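Local coordinates for copper-transporting ATPase (Sulfolobus solfataricus, PDB 2YJ3), which probably couples ATP hydrolysis to the transport of metal cations across the membrane, this chain being its catalytic, nucleotide-binding part, at residues 33-38 with 133-138; 42-47 with 68-73; 219-224 with 236-241. The protein carries 1 engineered substitution. All blocks are in the same frame, centred on the assembly; numbering follows the deposited sequence.

Contact 1: residues 33-38 with 133-138; sequences FEKTGT and ISDVPR. Engineered in segment 33-38: Glu34 (natural residue Asp).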
loop_
_atom_site.group_PDB
_atom_site.type_symbol
_atom_site.label_atom_id
_atom_site.label_comp_id
_atom_site.label_asym_id
_atom_site.label_seq_id
_atom_site.Cartn_x
_atom_site.Cartn_y
_atom_site.Cartn_z
ATOM N N PHE A 33 6.190 -4.410 -8.604
ATOM C CA PHE A 33 5.195 -4.317 -7.548
ATOM C C PHE A 33 5.476 -3.163 -6.595
ATOM O O PHE A 33 6.610 -2.928 -6.198
ATOM C CB PHE A 33 5.170 -5.593 -6.712
ATOM C CG PHE A 33 4.715 -6.797 -7.457
ATOM C CD1 PHE A 33 3.372 -7.129 -7.495
ATOM C CD2 PHE A 33 5.627 -7.612 -8.103
ATOM C CE1 PHE A 33 2.945 -8.242 -8.175
ATOM C CE2 PHE A 33 5.204 -8.736 -8.785
ATOM C CZ PHE A 33 3.860 -9.053 -8.820
ATOM N N GLU A 34 4.418 -2.462 -6.220
ATOM C CA GLU A 34 4.436 -1.587 -5.067
ATOM C C GLU A 34 4.227 -2.433 -3.826
ATOM O O GLU A 34 3.240 -3.158 -3.726
ATOM C CB GLU A 34 3.301 -0.584 -5.182
ATOM C CG GLU A 34 3.714 0.717 -5.821
ATOM C CD GLU A 34 4.113 1.741 -4.792
ATOM O OE1 GLU A 34 4.766 1.363 -3.792
ATOM O OE2 GLU A 34 3.744 2.919 -4.973
ATOM N N LYS A 35 5.143 -2.359 -2.873
ATOM C CA LYS A 35 4.994 -3.173 -1.681
ATOM C C LYS A 35 3.586 -2.998 -1.121
ATOM O O LYS A 35 2.844 -3.962 -0.980
ATOM C CB LYS A 35 6.047 -2.818 -0.628
ATOM C CG LYS A 35 5.762 -3.405 0.752
ATOM C CD LYS A 35 6.877 -3.107 1.740
ATOM C CE LYS A 35 6.485 -2.003 2.703
ATOM N NZ LYS A 35 5.564 -2.456 3.786
ATOM N N THR A 36 3.213 -1.759 -0.838
ATOM C CA THR A 36 2.010 -1.499 -0.069
ATOM C C THR A 36 0.755 -1.556 -0.924
ATOM O O THR A 36 0.609 -0.784 -1.872
ATOM C CB THR A 36 2.073 -0.118 0.595
ATOM O OG1 THR A 36 3.219 -0.063 1.447
ATOM C CG2 THR A 36 0.793 0.142 1.402
ATOM N N GLY A 37 -0.152 -2.467 -0.580
ATOM C CA GLY A 37 -1.435 -2.539 -1.244
ATOM C C GLY A 37 -1.508 -3.626 -2.294
ATOM O O GLY A 37 -2.596 -4.150 -2.576
ATOM N N THR A 38 -0.369 -3.968 -2.889
ATOM C CA THR A 38 -0.365 -5.006 -3.913
ATOM C C THR A 38 0.107 -6.347 -3.372
ATOM O O THR A 38 -0.623 -7.332 -3.431
ATOM C CB THR A 38 0.453 -4.605 -5.152
ATOM O OG1 THR A 38 1.847 -4.719 -4.869
ATOM C CG2 THR A 38 0.112 -3.181 -5.560
ATOM N N ILE A 133 3.424 -0.187 13.379
ATOM C CA ILE A 133 2.426 -0.745 12.472
ATOM C C ILE A 133 3.129 -1.379 11.278
ATOM O O ILE A 133 4.150 -0.878 10.817
ATOM C CB ILE A 133 1.411 0.306 11.958
ATOM C CG1 ILE A 133 1.996 1.112 10.803
ATOM C CG2 ILE A 133 0.931 1.209 13.078
ATOM C CD1 ILE A 133 1.788 0.470 9.438
ATOM N N SER A 134 2.584 -2.477 10.771
ATOM C CA SER A 134 3.188 -3.127 9.619
ATOM C C SER A 134 2.153 -3.576 8.590
ATOM O O SER A 134 0.976 -3.776 8.913
ATOM C CB SER A 134 4.046 -4.312 10.065
ATOM O OG SER A 134 3.228 -5.369 10.520
ATOM N N ASP A 135 2.601 -3.705 7.345
ATOM C CA ASP A 135 1.776 -4.258 6.281
ATOM C C ASP A 135 1.641 -5.764 6.484
ATOM O O ASP A 135 2.528 -6.407 7.048
ATOM C CB ASP A 135 2.386 -3.949 4.906
ATOM C CG ASP A 135 2.137 -2.493 4.458
ATOM O OD1 ASP A 135 1.113 -1.902 4.871
ATOM O OD2 ASP A 135 2.962 -1.941 3.690
ATOM N N VAL A 136 0.518 -6.314 6.038
ATOM C CA VAL A 136 0.272 -7.749 6.101
ATOM C C VAL A 136 0.381 -8.332 4.695
ATOM O O VAL A 136 -0.334 -7.917 3.790
ATOM C CB VAL A 136 -1.134 -8.050 6.658
ATOM C CG1 VAL A 136 -1.456 -9.543 6.543
ATOM C CG2 VAL A 136 -1.242 -7.575 8.096
ATOM N N PRO A 137 1.295 -9.289 4.502
ATOM C CA PRO A 137 1.454 -9.873 3.163
ATOM C C PRO A 137 0.204 -10.615 2.684
ATOM O O PRO A 137 -0.538 -11.171 3.494
ATOM C CB PRO A 137 2.632 -10.844 3.331
ATOM C CG PRO A 137 2.790 -11.033 4.819
ATOM C CD PRO A 137 2.293 -9.782 5.467
ATOM N N ARG A 138 -0.036 -10.592 1.377
ATOM C CA ARG A 138 -1.081 -11.416 0.780
ATOM C C ARG A 138 -0.558 -12.833 0.565
ATOM O O ARG A 138 0.552 -13.026 0.066
ATOM C CB ARG A 138 -1.532 -10.850 -0.565
ATOM C CG ARG A 138 -2.217 -9.514 -0.497
ATOM C CD ARG A 138 -2.741 -9.124 -1.870
ATOM N NE ARG A 138 -3.156 -7.725 -1.900
ATOM C CZ ARG A 138 -4.359 -7.297 -1.551
ATOM N NH1 ARG A 138 -5.281 -8.172 -1.154
ATOM N NH2 ARG A 138 -4.641 -5.999 -1.604
#
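Arg138 reaches back to the carbonyl groups of Gly37 and Thr38. From CB the chain leaves with CG anti to the carbonyl carbon (chi1 -66°) and runs extended to NE. Arg138 CG comes within 4.0 Å of Thr38 O, and CD closes to 3.2 Å of the same oxygen. NE then gives Thr38 O a weak, bent bond. CZ passes Gly37 O, and the tip atom NH2 donates to Gly37 O at 2.9 Å in an almost straight bond (177°) lying in the guanidinium plane. Both carbonyls therefore sit at the guanidinium edge, where arginine has several N-H groups to offer.

Residues 34-38 correspond to the DKTGT signature of P-type ATPases, its first residue, the aspartate phosphorylated in this family, being replaced here by the engineered Glu34. The signature begins at the last residue of strand 30-34 of the phosphorylation domain and runs on into the helix after it, while 133-138 is the end of strand 126-134 and the linker leading back from the nucleotide-binding domain. Gly37 has backbone angles at which a CB would jam against the preceding carbonyl O.

Asp135 OD2 accepts from Lys35 NZ at 2.7 Å, a salt bridge on the anti side, and from Thr36 OG1 at 2.9 Å on the syn side; both donors are tilted out of the carboxylate plane, NZ by 28°, and arrive from its opposite faces. Lys35 gets there by bending at chi3 and chi4, and its NZ also pairs with Asp161. Lys35, Thr36 and Asp161 all bind ATP in a structure of this protein.

Contact 2: residues 42-47 with 68-73; sequences GTPIVT and HPIAKA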
loop_
_atom_site.group_PDB
_atom_site.type_symbol
_atom_site.label_atom_id
_atom_site.label_comp_id
_atom_site.label_asym_id
_atom_site.label_seq_id
_atom_site.Cartn_x
_atom_site.Cartn_y
_atom_site.Cartn_z
ATOM N N GLY A 42 -4.292 -3.658 1.759
ATOM C CA GLY A 42 -4.353 -2.213 1.761
ATOM C C GLY A 42 -4.360 -1.622 3.156
ATOM O O GLY A 42 -3.987 -0.466 3.342
ATOM N N THR A 43 -4.791 -2.396 4.147
ATOM C CA THR A 43 -4.805 -1.882 5.512
ATOM C C THR A 43 -3.789 -2.600 6.413
ATOM O O THR A 43 -3.791 -3.834 6.524
ATOM C CB THR A 43 -6.231 -1.887 6.138
ATOM O OG1 THR A 43 -6.201 -1.228 7.416
ATOM C CG2 THR A 43 -6.745 -3.304 6.305
ATOM N N PRO A 44 -2.900 -1.817 7.039
ATOM C CA PRO A 44 -1.833 -2.338 7.895
ATOM C C PRO A 44 -2.391 -2.770 9.243
ATOM O O PRO A 44 -3.580 -2.579 9.497
ATOM C CB PRO A 44 -0.926 -1.126 8.081
ATOM C CG PRO A 44 -1.860 0.039 8.019
ATOM C CD PRO A 44 -2.932 -0.344 7.025
ATOM N N ILE A 45 -1.552 -3.362 10.086
ATOM C CA ILE A 45 -1.957 -3.673 11.450
ATOM C C ILE A 45 -0.980 -3.093 12.469
ATOM O O ILE A 45 0.186 -2.848 12.178
ATOM C CB ILE A 45 -2.091 -5.195 11.721
ATOM C CG1 ILE A 45 -0.777 -5.926 11.441
ATOM C CG2 ILE A 45 -3.231 -5.799 10.891
ATOM C CD1 ILE A 45 -0.863 -7.450 11.636
ATOM N N VAL A 46 -1.494 -2.880 13.669
ATOM C CA VAL A 46 -0.690 -2.532 14.811
ATOM C C VAL A 46 0.051 -3.789 15.249
ATOM O O VAL A 46 -0.577 -4.784 15.615
ATOM C CB VAL A 46 -1.606 -2.051 15.931
ATOM C CG1 VAL A 46 -0.858 -2.013 17.250
ATOM C CG2 VAL A 46 -2.227 -0.681 15.557
ATOM N N THR A 47 1.377 -3.767 15.173
ATOM C CA THR A 47 2.188 -4.888 15.651
ATOM C C THR A 47 2.642 -4.688 17.098
ATOM O O THR A 47 3.059 -5.641 17.765
ATOM C CB THR A 47 3.411 -5.145 14.753
ATOM O OG1 THR A 47 4.072 -3.906 14.477
ATOM C CG2 THR A 47 2.978 -5.782 13.437
ATOM N N HIS A 68 -7.626 7.394 6.516
ATOM C CA HIS A 68 -6.325 6.810 6.245
ATOM C C HIS A 68 -6.230 5.378 6.837
ATOM O O HIS A 68 -6.745 5.113 7.926
ATOM C CB HIS A 68 -5.243 7.722 6.801
ATOM C CG HIS A 68 -3.891 7.484 6.209
ATOM N ND1 HIS A 68 -3.031 6.521 6.693
ATOM C CD2 HIS A 68 -3.251 8.084 5.180
ATOM C CE1 HIS A 68 -1.913 6.543 5.986
ATOM N NE2 HIS A 68 -2.020 7.482 5.065
ATOM N N PRO A 69 -5.602 4.446 6.095
ATOM C CA PRO A 69 -5.447 3.051 6.532
ATOM C C PRO A 69 -4.655 2.903 7.826
ATOM O O PRO A 69 -4.970 2.010 8.615
ATOM C CB PRO A 69 -4.688 2.390 5.373
ATOM C CG PRO A 69 -4.137 3.511 4.565
ATOM C CD PRO A 69 -5.092 4.649 4.729
ATOM N N ILE A 70 -3.640 3.739 8.038
ATOM C CA ILE A 70 -2.936 3.724 9.317
ATOM C C ILE A 70 -3.903 4.099 10.427
ATOM O O ILE A 70 -3.925 3.460 11.476
ATOM C CB ILE A 70 -1.763 4.705 9.349
ATOM C CG1 ILE A 70 -0.766 4.373 8.244
ATOM C CG2 ILE A 70 -1.103 4.670 10.713
ATOM C CD1 ILE A 70 0.608 4.043 8.748
ATOM N N ALA A 71 -4.710 5.132 10.188
ATOM C CA ALA A 71 -5.755 5.523 11.134
ATOM C C ALA A 71 -6.738 4.373 11.430
ATOM O O ALA A 71 -7.165 4.183 12.574
ATOM C CB ALA A 71 -6.499 6.730 10.617
ATOM N N LYS A 72 -7.095 3.611 10.399
ATOM C CA LYS A 72 -8.030 2.502 10.563
ATOM C C LYS A 72 -7.376 1.346 11.325
ATOM O O LYS A 72 -8.011 0.664 12.127
ATOM C CB LYS A 72 -8.528 2.011 9.206
ATOM C CG LYS A 72 -9.419 3.012 8.473
ATOM C CD LYS A 72 -10.170 2.347 7.327
ATOM C CE LYS A 72 -9.236 1.939 6.196
ATOM N NZ LYS A 72 -9.173 2.992 5.144
ATOM N N ALA A 73 -6.102 1.111 11.052
ATOM C CA ALA A 73 -5.376 0.092 11.781
ATOM C C ALA A 73 -5.395 0.415 13.280
ATOM O O ALA A 73 -5.594 -0.471 14.118
ATOM C CB ALA A 73 -3.964 0.004 11.273
#
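Pro44 and Pro69 meet at an oblique angle, Pro44 CD lying 3.6 Å from Pro69 CB. Pro69 belongs to the His-Pro pair, His68 and Pro69, that marks the nucleotide-binding domain of type IB P-type ATPases, and it opens helix 69-81. Pro44 sits on the other partner, the linker that leads into strand 45-50 of the same domain. Proline suits both places: the one starts a helix, where the missing N-H costs nothing, and the other gives a linker a rigid, apolar wedge.

The wedge enters beside the first turn of the helix. Its CD lies against Pro69 O at 3.5 Å, while Pro44 CG reaches further along the turn and packs on Ala73 CB at 3.9 Å. Ile70, whose CB points away, meets Pro44 CG mainly with its CA, CG1 standing a little farther off. Ala73 directs its methyl at the linker: CB stands 3.2 Å from Pro44 O, a close approach that suits the small methyl of alanine. Further along, Val46 places CG1 anti to the backbone N (chi1 166°), which turns CG2 to Ala73 O.

No hydrogen bond crosses between the segments, so they are joined by van der Waals packing. The polar end of Lys72 turns instead to Ser67 O. Ala73 lies in a magnesium site and His68 binds ATP and AMP in structures of this protein, so one of the packed residues, Ala73, is itself a magnesium-site position, and His68 stands at the start of the same helix. His68 itself holds the helix start: Pro69 CD rests over one face of its imidazole, and as N-cap its ND1 accepts from Ile70 N at 3.1 Å, with that donor tilted 23° from the ring plane.

Contact 3: residues 219-224 with 236-241; sequences VSVAMG and IILVSN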
loop_
_atom_site.group_PDB
_atom_site.type_symbol
_atom_site.label_atom_id
_atom_site.label_comp_id
_atom_site.label_asym_id
_atom_site.label_seq_id
_atom_site.Cartn_x
_atom_site.Cartn_y
_atom_site.Cartn_z
ATOM N N VAL A 219 2.556 -1.157 -19.309
ATOM C CA VAL A 219 1.181 -1.489 -18.948
ATOM C C VAL A 219 1.012 -1.383 -17.447
ATOM O O VAL A 219 1.800 -1.924 -16.676
ATOM C CB VAL A 219 0.691 -2.850 -19.530
ATOM C CG1 VAL A 219 1.864 -3.694 -19.980
ATOM C CG2 VAL A 219 -0.220 -3.600 -18.531
ATOM N N SER A 220 -0.000 -0.631 -17.048
ATOM C CA SER A 220 -0.207 -0.306 -15.662
ATOM C C SER A 220 -1.436 -1.005 -15.110
ATOM O O SER A 220 -2.475 -1.074 -15.760
ATOM C CB SER A 220 -0.383 1.202 -15.504
ATOM O OG SER A 220 -1.463 1.660 -16.304
ATOM N N VAL A 221 -1.310 -1.480 -13.880
ATOM C CA VAL A 221 -2.410 -2.093 -13.177
ATOM C C VAL A 221 -2.635 -1.359 -11.858
ATOM O O VAL A 221 -1.717 -1.218 -11.053
ATOM C CB VAL A 221 -2.099 -3.566 -12.884
ATOM C CG1 VAL A 221 -3.262 -4.232 -12.149
ATOM C CG2 VAL A 221 -1.770 -4.293 -14.159
ATOM N N ALA A 222 -3.861 -0.885 -11.655
ATOM C CA ALA A 222 -4.295 -0.303 -10.394
ATOM C C ALA A 222 -5.105 -1.312 -9.577
ATOM O O ALA A 222 -5.934 -2.035 -10.129
ATOM C CB ALA A 222 -5.153 0.922 -10.667
ATOM N N MET A 223 -4.891 -1.337 -8.261
ATOM C CA MET A 223 -5.748 -2.115 -7.370
ATOM C C MET A 223 -7.149 -1.493 -7.223
ATOM O O MET A 223 -7.343 -0.294 -7.433
ATOM C CB MET A 223 -5.097 -2.265 -5.993
ATOM C CG MET A 223 -3.694 -2.856 -6.026
ATOM S SD MET A 223 -3.654 -4.582 -6.561
ATOM C CE MET A 223 -4.574 -5.352 -5.230
ATOM N N GLY A 224 -8.126 -2.315 -6.857
ATOM C CA GLY A 224 -9.451 -1.810 -6.550
ATOM C C GLY A 224 -9.451 -1.067 -5.227
ATOM O O GLY A 224 -10.397 -0.340 -4.923
ATOM N N ILE A 236 -5.283 -1.334 -16.495
ATOM C CA ILE A 236 -6.103 -2.399 -15.936
ATOM C C ILE A 236 -6.429 -2.128 -14.493
ATOM O O ILE A 236 -5.534 -1.919 -13.679
ATOM C CB ILE A 236 -5.392 -3.747 -15.977
ATOM C CG1 ILE A 236 -5.058 -4.129 -17.412
ATOM C CG2 ILE A 236 -6.258 -4.815 -15.301
ATOM C CD1 ILE A 236 -4.054 -5.245 -17.496
ATOM N N ILE A 237 -7.710 -2.151 -14.164
ATOM C CA ILE A 237 -8.096 -2.043 -12.772
ATOM C C ILE A 237 -8.453 -3.429 -12.205
ATOM O O ILE A 237 -9.305 -4.148 -12.757
ATOM C CB ILE A 237 -9.249 -1.034 -12.596
ATOM C CG1 ILE A 237 -8.865 0.299 -13.248
ATOM C CG2 ILE A 237 -9.596 -0.865 -11.131
ATOM C CD1 ILE A 237 -9.792 1.444 -12.921
ATOM N N LEU A 238 -7.774 -3.812 -11.124
ATOM C CA LEU A 238 -8.037 -5.093 -10.468
ATOM C C LEU A 238 -9.148 -4.909 -9.468
ATOM O O LEU A 238 -8.882 -4.787 -8.262
ATOM C CB LEU A 238 -6.802 -5.614 -9.730
ATOM C CG LEU A 238 -6.034 -6.810 -10.283
ATOM C CD1 LEU A 238 -5.350 -7.547 -9.147
ATOM C CD2 LEU A 238 -6.948 -7.753 -11.016
ATOM N N VAL A 239 -10.391 -4.895 -9.958
ATOM C CA VAL A 239 -11.549 -4.678 -9.097
ATOM C C VAL A 239 -11.516 -5.667 -7.963
ATOM O O VAL A 239 -11.882 -5.360 -6.826
ATOM C CB VAL A 239 -12.874 -4.965 -9.822
ATOM C CG1 VAL A 239 -14.038 -4.436 -9.002
ATOM C CG2 VAL A 239 -12.866 -4.370 -11.194
ATOM N N SER A 240 -11.085 -6.874 -8.299
ATOM C CA SER A 240 -11.129 -7.993 -7.378
ATOM C C SER A 240 -10.022 -7.894 -6.336
ATOM O O SER A 240 -10.083 -8.544 -5.289
ATOM C CB SER A 240 -10.976 -9.291 -8.167
ATOM O OG SER A 240 -9.834 -9.223 -9.005
ATOM N N ASN A 241 -9.012 -7.078 -6.627
ATOM C CA ASN A 241 -7.797 -7.061 -5.826
ATOM C C ASN A 241 -7.133 -8.420 -5.865
ATOM O O ASN A 241 -6.281 -8.737 -5.034
ATOM C CB ASN A 241 -8.094 -6.663 -4.388
ATOM C CG ASN A 241 -8.402 -5.197 -4.251
ATOM O OD1 ASN A 241 -7.584 -4.349 -4.611
ATOM N ND2 ASN A 241 -9.589 -4.882 -3.734
#
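The amide of Asn241 meets Gly224 on one side of its plane: Gly224 N stands well off that plane, 3.1 Å from OD1, and makes a weak hydrogen bond to it. Met223 CE comes in differently, beside OD1 and CB rather than over a face, at 3.2 Å from OD1. The methionine chain is bent at chi2 and chi3, which folds its methyl back onto the asparagine. Gly224 N is shared, since it also bonds weakly to Leu238 O. The carbonyl oxygens of Leu238 and Val239 crowd the place of a CB at Gly224, consistent with the glycine.

Before this end the peptide groups of 219-223 and 236-238 pair as neighbouring parallel strands of the Rossmann-like sheet of the haloacid dehalogenase fold. Ile236 N donates to Ser220 O, Ala222 N to Ile236 O at 2.8 Å, and Leu238 N to Ala222 O at 2.7 Å, the last nearly straight at 175°. Val221, Met223, Ile236 and Leu238 share one face of the sheet; Val221 CG2 lies 4.1 Å from Ile236 CB and its CG1 4.2 Å from Leu238 CG. The beta-branched Val221 and Ile236 suit extended strands, and Leu238 and Met223 carry the apolar face on. Ala222 and Ile237 look to the other face.

Leu238 to Asn241 then turn back as a type I turn, and Asn241 has positive phi, which asparagine tolerates better than most residues. A leucine in its place would probably deprive Gly224 N and Asn225 N of the OD1 acceptor and leave the end of strand 219-223 less firmly tied to the turn. The contact thus combines short hydrogen bonds between peptide groups and an apolar face along the strands with weaker, shared polar bonds where they end.

After its N-terminal helices and strand 15-16 the chain lays down strand 30-34 and the 33-38 segment, then passes through the linker at 42-47 into the nucleotide-binding domain. Contact 2 closes there first, a short loop of some twenty residues ending at 68-73. Contact 1 closes later, when the chain returns at 133-138, and so encloses contact 2 without crossing it. The two meet where strands 126-134 and 45-50 are neighbours, Ser134 N lying 2.8 Å from Ile45 O. Contact 3 follows in series, a short loop within the phosphorylation domain's sheet. Its Met223 packs on Gly37 and Arg138, whereas contacts 2 and 3 do not touch. Contact 1 therefore stands between the two domains.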